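Glycoside Hydrolase (Bacteroides uniformis, PDB 5TA0) probably cleaves agarose-type galactans as a glycoside hydrolase of a gut symbiont, holding a neoagaro-oligosaccharide in the cleft of its barrel domain. Local coordinates at residues 143-148 with 199-204; 102-107 with 168-173. One frame throughout, in Å; residues are numbered along the deposited sequence.

Contact 1. Residues 143-148 with 199-204. With GAL (beta-D-galactopyranose), chain C; AAL (3,6-anhydro-alpha-L-galactopyranose), chain B.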
loop_
_atom_site.group_PDB
_atom_site.type_symbol
_atom_site.label_atom_id
_atom_site.label_comp_id
_atom_site.label_asym_id
_atom_site.label_seq_id
_atom_site.Cartn_x
_atom_site.Cartn_y
_atom_site.Cartn_z
ATOM N N SER A 143 6.403 -19.681 9.100
ATOM C CA SER A 143 6.883 -20.993 9.541
ATOM C C SER A 143 7.687 -21.644 8.437
ATOM O O SER A 143 7.279 -21.573 7.291
ATOM C CB SER A 143 5.674 -21.864 9.855
ATOM O OG SER A 143 6.070 -23.100 10.399
ATOM N N PRO A 144 8.823 -22.291 8.733
ATOM C CA PRO A 144 9.378 -22.507 10.061
ATOM C C PRO A 144 10.411 -21.451 10.488
ATOM O O PRO A 144 11.141 -21.645 11.441
ATOM C CB PRO A 144 10.003 -23.901 9.908
ATOM C CG PRO A 144 10.470 -23.918 8.502
ATOM C CD PRO A 144 9.516 -23.087 7.703
ATOM N N PHE A 145 10.450 -20.315 9.793
ATOM C CA PHE A 145 11.442 -19.250 10.052
ATOM C C PHE A 145 11.376 -18.701 11.479
ATOM O O PHE A 145 12.423 -18.464 12.095
ATOM C CB PHE A 145 11.256 -18.115 9.019
ATOM C CG PHE A 145 12.294 -17.019 9.105
ATOM C CD1 PHE A 145 13.604 -17.251 8.744
ATOM C CD2 PHE A 145 11.951 -15.766 9.550
ATOM C CE1 PHE A 145 14.552 -16.234 8.788
ATOM C CE2 PHE A 145 12.902 -14.747 9.598
ATOM C CZ PHE A 145 14.198 -14.985 9.226
ATOM N N TYR A 146 10.176 -18.478 12.021
ATOM C CA TYR A 146 10.063 -17.984 13.398
ATOM C C TYR A 146 10.411 -19.144 14.343
ATOM O O TYR A 146 9.827 -20.201 14.227
ATOM C CB TYR A 146 8.681 -17.475 13.751
ATOM C CG TYR A 146 8.653 -16.676 15.027
ATOM C CD1 TYR A 146 9.318 -15.461 15.118
ATOM C CD2 TYR A 146 7.987 -17.121 16.165
ATOM C CE1 TYR A 146 9.286 -14.704 16.281
ATOM C CE2 TYR A 146 7.945 -16.347 17.319
ATOM C CZ TYR A 146 8.607 -15.144 17.364
ATOM O OH TYR A 146 8.594 -14.360 18.499
ATOM N N PRO A 147 11.394 -18.947 15.227
ATOM C CA PRO A 147 11.918 -20.104 15.969
ATOM C C PRO A 147 11.084 -20.431 17.199
ATOM O O PRO A 147 11.450 -20.082 18.319
ATOM C CB PRO A 147 13.365 -19.686 16.276
ATOM C CG PRO A 147 13.331 -18.202 16.311
ATOM C CD PRO A 147 12.253 -17.758 15.378
ATOM N N ASP A 148 9.949 -21.094 16.959
ATOM C CA ASP A 148 8.995 -21.512 17.997
ATOM C C ASP A 148 9.025 -23.019 18.241
ATOM O O ASP A 148 8.121 -23.559 18.864
ATOM C CB ASP A 148 7.578 -21.063 17.628
ATOM C CG ASP A 148 7.063 -21.699 16.350
ATOM O OD1 ASP A 148 5.954 -21.332 15.900
ATOM O OD2 ASP A 148 7.749 -22.551 15.739
ATOM N N GLU A 199 11.982 -7.918 3.709
ATOM C CA GLU A 199 11.104 -7.964 4.861
ATOM C C GLU A 199 11.544 -9.131 5.726
ATOM O O GLU A 199 11.995 -10.146 5.227
ATOM C CB GLU A 199 9.649 -8.158 4.438
ATOM C CG GLU A 199 9.042 -7.070 3.549
ATOM C CD GLU A 199 7.631 -7.450 3.114
ATOM O OE1 GLU A 199 7.457 -8.514 2.484
ATOM O OE2 GLU A 199 6.684 -6.683 3.478
ATOM N N VAL A 200 11.395 -8.979 7.037
ATOM C CA VAL A 200 11.831 -10.047 7.949
ATOM C C VAL A 200 10.909 -11.267 7.867
ATOM O O VAL A 200 11.349 -12.406 7.634
ATOM C CB VAL A 200 11.954 -9.504 9.394
ATOM C CG1 VAL A 200 12.149 -10.627 10.411
ATOM C CG2 VAL A 200 13.117 -8.500 9.463
ATOM N N ILE A 201 9.622 -11.028 8.090
ATOM C CA ILE A 201 8.678 -12.150 8.278
ATOM C C ILE A 201 7.257 -11.720 7.974
ATOM O O ILE A 201 6.821 -10.638 8.383
ATOM C CB ILE A 201 8.845 -12.753 9.699
ATOM C CG1 ILE A 201 8.100 -14.079 9.859
ATOM C CG2 ILE A 201 8.467 -11.745 10.777
ATOM C CD1 ILE A 201 8.389 -14.756 11.158
ATOM N N ASN A 202 6.516 -12.566 7.272
ATOM C CA ASN A 202 5.160 -12.231 6.845
ATOM C C ASN A 202 4.104 -12.395 7.946
ATOM O O ASN A 202 3.987 -13.476 8.532
ATOM C CB ASN A 202 4.784 -13.138 5.673
ATOM C CG ASN A 202 3.482 -12.761 5.027
ATOM O OD1 ASN A 202 3.368 -11.711 4.413
ATOM N ND2 ASN A 202 2.472 -13.640 5.138
ATOM N N GLU A 203 3.343 -11.331 8.250
ATOM C CA GLU A 203 2.155 -11.397 9.125
ATOM C C GLU A 203 2.377 -12.210 10.408
ATOM O O GLU A 203 1.644 -13.153 10.727
ATOM C CB GLU A 203 0.971 -11.935 8.316
ATOM C CG GLU A 203 0.639 -11.045 7.123
ATOM C CD GLU A 203 -0.643 -11.369 6.403
ATOM O OE1 GLU A 203 -1.141 -12.496 6.559
ATOM O OE2 GLU A 203 -1.094 -10.482 5.629
ATOM N N PRO A 204 3.390 -11.819 11.193
ATOM C CA PRO A 204 3.772 -12.647 12.325
ATOM C C PRO A 204 2.804 -12.679 13.490
ATOM O O PRO A 204 2.673 -13.730 14.123
ATOM C CB PRO A 204 5.129 -12.085 12.737
ATOM C CG PRO A 204 5.078 -10.634 12.312
ATOM C CD PRO A 204 4.318 -10.691 11.001
HETATM C C1 GAL C . -3.322 -14.131 3.611
HETATM C C2 GAL C . -1.812 -14.198 3.445
HETATM C C3 GAL C . -1.352 -14.538 2.038
HETATM C C4 GAL C . -2.285 -15.506 1.318
HETATM C C5 GAL C . -3.737 -15.155 1.492
HETATM C C6 GAL C . -4.731 -16.119 0.818
HETATM O O2 GAL C . -1.242 -12.940 3.777
HETATM O O3 GAL C . -0.074 -15.156 2.253
HETATM O O4 GAL C . -2.043 -16.823 1.846
HETATM O O5 GAL C . -3.978 -15.184 2.898
HETATM O O6 GAL C . -4.601 -16.160 -0.615
HETATM C C1 AAL B . -7.034 -14.582 7.304
HETATM C C2 AAL B . -6.608 -15.735 6.397
HETATM C C3 AAL B . -5.137 -15.582 6.101
HETATM C C4 AAL B . -4.856 -14.277 5.411
HETATM C C5 AAL B . -5.040 -13.355 6.582
HETATM C C6 AAL B . -4.241 -14.057 7.653
HETATM O O2 AAL B . -7.347 -15.722 5.168
HETATM O O3 AAL B . -4.428 -15.458 7.350
HETATM O O4 AAL B . -3.501 -14.258 5.023
HETATM O O5 AAL B . -6.436 -13.340 6.892
#

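Contact 2. Residues 102-107 with 168-173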
loop_
_atom_site.group_PDB
_atom_site.type_symbol
_atom_site.label_atom_id
_atom_site.label_comp_id
_atom_site.label_asym_id
_atom_site.label_seq_id
_atom_site.Cartn_x
_atom_site.Cartn_y
_atom_site.Cartn_z
ATOM N N PRO A 102 23.630 -27.322 16.648
ATOM C CA PRO A 102 22.213 -27.670 16.629
ATOM C C PRO A 102 21.346 -26.417 16.506
ATOM O O PRO A 102 21.614 -25.406 17.138
ATOM C CB PRO A 102 22.001 -28.335 17.981
ATOM C CG PRO A 102 23.337 -28.900 18.351
ATOM C CD PRO A 102 24.359 -27.981 17.753
ATOM N N GLY A 103 20.344 -26.514 15.663
ATOM C CA GLY A 103 19.446 -25.407 15.397
ATOM C C GLY A 103 19.880 -24.380 14.386
ATOM O O GLY A 103 19.182 -23.376 14.196
ATOM N N PHE A 104 21.007 -24.613 13.712
ATOM C CA PHE A 104 21.447 -23.756 12.612
ATOM C C PHE A 104 21.406 -24.560 11.325
ATOM O O PHE A 104 21.739 -25.758 11.306
ATOM C CB PHE A 104 22.872 -23.266 12.829
ATOM C CG PHE A 104 22.997 -22.191 13.882
ATOM C CD1 PHE A 104 23.266 -20.882 13.514
ATOM C CD2 PHE A 104 22.842 -22.468 15.231
ATOM C CE1 PHE A 104 23.381 -19.866 14.462
ATOM C CE2 PHE A 104 22.940 -21.450 16.177
ATOM C CZ PHE A 104 23.219 -20.155 15.781
ATOM N N ALA A 105 21.048 -23.893 10.245
ATOM C CA ALA A 105 21.199 -24.466 8.884
ATOM C C ALA A 105 22.678 -24.723 8.593
ATOM O O ALA A 105 23.547 -23.891 8.893
ATOM C CB ALA A 105 20.617 -23.526 7.832
ATOM N N ASP A 106 22.958 -25.873 8.000
ATOM C CA ASP A 106 24.331 -26.194 7.618
ATOM C C ASP A 106 24.824 -25.244 6.528
ATOM O O ASP A 106 24.221 -25.196 5.467
ATOM C CB ASP A 106 24.410 -27.614 7.112
ATOM C CG ASP A 106 25.827 -28.027 6.805
ATOM O OD1 ASP A 106 26.673 -27.974 7.745
ATOM O OD2 ASP A 106 26.090 -28.321 5.617
ATOM N N PRO A 107 25.924 -24.500 6.778
ATOM C CA PRO A 107 26.345 -23.567 5.718
ATOM C C PRO A 107 26.664 -24.219 4.400
ATOM O O PRO A 107 26.361 -23.649 3.349
ATOM C CB PRO A 107 27.560 -22.873 6.337
ATOM C CG PRO A 107 27.322 -22.923 7.810
ATOM C CD PRO A 107 26.633 -24.242 8.040
ATOM N N PHE A 168 17.784 -14.074 20.506
ATOM C CA PHE A 168 16.673 -14.767 19.837
ATOM C C PHE A 168 16.572 -14.414 18.366
ATOM O O PHE A 168 16.456 -13.259 17.992
ATOM C CB PHE A 168 15.383 -14.401 20.532
ATOM C CG PHE A 168 14.196 -15.135 20.016
ATOM C CD1 PHE A 168 14.066 -16.490 20.251
ATOM C CD2 PHE A 168 13.177 -14.460 19.327
ATOM C CE1 PHE A 168 12.965 -17.170 19.799
ATOM C CE2 PHE A 168 12.079 -15.149 18.866
ATOM C CZ PHE A 168 11.965 -16.488 19.117
ATOM N N GLY A 169 16.628 -15.439 17.521
ATOM C CA GLY A 169 16.633 -15.281 16.083
ATOM C C GLY A 169 17.987 -15.318 15.396
ATOM O O GLY A 169 18.062 -15.160 14.177
ATOM N N THR A 170 19.081 -15.514 16.139
ATOM C CA THR A 170 20.414 -15.547 15.532
ATOM C C THR A 170 20.475 -16.572 14.395
ATOM O O THR A 170 20.935 -16.237 13.297
ATOM C CB THR A 170 21.490 -15.793 16.593
ATOM O OG1 THR A 170 21.552 -14.638 17.464
ATOM C CG2 THR A 170 22.832 -16.038 15.986
ATOM N N ALA A 171 20.005 -17.789 14.638
ATOM C CA ALA A 171 20.092 -18.831 13.611
ATOM C C ALA A 171 19.186 -18.534 12.421
ATOM O O ALA A 171 19.579 -18.711 11.272
ATOM C CB ALA A 171 19.787 -20.195 14.183
ATOM N N SER A 172 17.978 -18.065 12.684
ATOM C CA SER A 172 17.064 -17.659 11.634
ATOM C C SER A 172 17.719 -16.557 10.798
ATOM O O SER A 172 17.690 -16.606 9.556
ATOM C CB SER A 172 15.761 -17.121 12.233
ATOM O OG SER A 172 15.070 -18.152 12.942
ATOM N N GLY A 173 18.333 -15.588 11.479
ATOM C CA GLY A 173 18.999 -14.501 10.780
ATOM C C GLY A 173 20.196 -14.924 9.931
ATOM O O GLY A 173 20.400 -14.412 8.842
HETATM O O HOH W 1 20.979 -20.994 10.413
#

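Contact 1. Residues 143-148 with 199-204
F145 and Y146 close on the corner formed by V200 and I201, and the end methyl of I201 touches both aromatic residues. That methyl, CD1, sits at the edge of the F145 ring, near its plane, with F145 CD2 4.0 Å from I201 CD1. It also packs against the root of the next aromatic, with I201 CD1 3.8 Å from Y146 CB, and reaches the Y146 ring only obliquely. The isoleucine can do both because it is fully stretched: CG1 lies anti to the backbone N (chi1 -169°) and CD1 continues the line (chi2 173°). F145 takes the corresponding first torsion, -175°, which carries its ring alongside the carbonyl of V200. There F145 CE2 comes within 3.4 Å of V200 O at a slant, while F145 CE2 lies 4.3 Å from V200 CG1. The same carbonyl oxygen accepts a hydrogen bond from the side-chain amide of N140, so this buried polar atom is satisfied from strand 134-140. Replacing F145 by an alanine removes the ring and would probably leave a gap beside V200 O and I201 CD1, with the isoleucine tip freer to turn. Beyond Y146, the aromatic layer continues into F225, edge-to-face, and F142. Further along the chain, N202 and E203 line the glycan pocket: E203 OE1 is 2.8 Å from O2 of the bound galactose, while H281 and R83 hydrogen-bond to E203 OE2 and N202 OD1, respectively. An Asn-Glu pair just beyond the fourth of eight parallel strands is consistent with a clan GH-A hydrolase built on an (alpha/beta)8 barrel.

Contact 2. Residues 102-107 with 168-173
The methyl of A171 lies over the centre of the F104 ring, its bond to CA running nearly parallel to the ring face. A171 CB stands 3.5 Å from the F104 ring centroid and only 9° off the ring normal, a CH-pi contact centred on the ring; A171 CA lies beside CB over the same face, 3.6 Å from F104 CE1. The bond from CA to CB of F104 does not aim at the helix. It is the first torsion, -74°, placing CG beside the backbone N and anti to the carbonyl carbon, together with a chi2 of -108°, that brings the ring across A171. Just before it, the carbonyl of G103 presses on the same methyl, G103 O to A171 CB being 3.2 Å, so alanine is gripped by a ring and a peptide group. G103 has a positive phi at which a side chain would collide with the carbonyl of P102, and that carbonyl oxygen lies in the ring plane at the edge of F104. T170 meets the ring at its edge, with T170 CG2 4.1 Å from F104 CZ. Its rotamer divides the labour: OG1 swings beside the backbone N and hydrogen-bonds to the carbonyl of P167, leaving the methyl for the phenylalanine. One ordered water joins the backbones, accepting from A105 N at 2.9 Å and donating to A171 O at 2.8 Å. Each segment leads into a helix: D106 caps 107-123 through D109 N, and G169 is the N-cap of 170-183. With apolar carbon on the ring face and the polar link between the two backbones made through one water, the contact depends on shape: the small alanine lets the aromatic lie right against the first turn of the helix, and no charge pairing is involved.

Contact 1 lies nearer the centre of the chain (about 21 Å, centre to centre, against about 32 Å), has all four touching residues buried, and alone includes residues of the glycan pocket. Contact 2 is farther out, with T170 partly exposed, joining the loop that leads into helix 107-123 to the first turn of helix 170-183. Their centres are about 13 Å apart and they touch: S172 probably hydrogen-bonds to F145 O, 2.8 Å from its OG, and F168 packs on P147 and Y146. Apolar packing dominates each. In contact 1 the end methyl of an isoleucine meets a ring edge beside a protein-satisfied carbonyl, whereas contact 2 sets a methyl over a ring face and adds a water bridge.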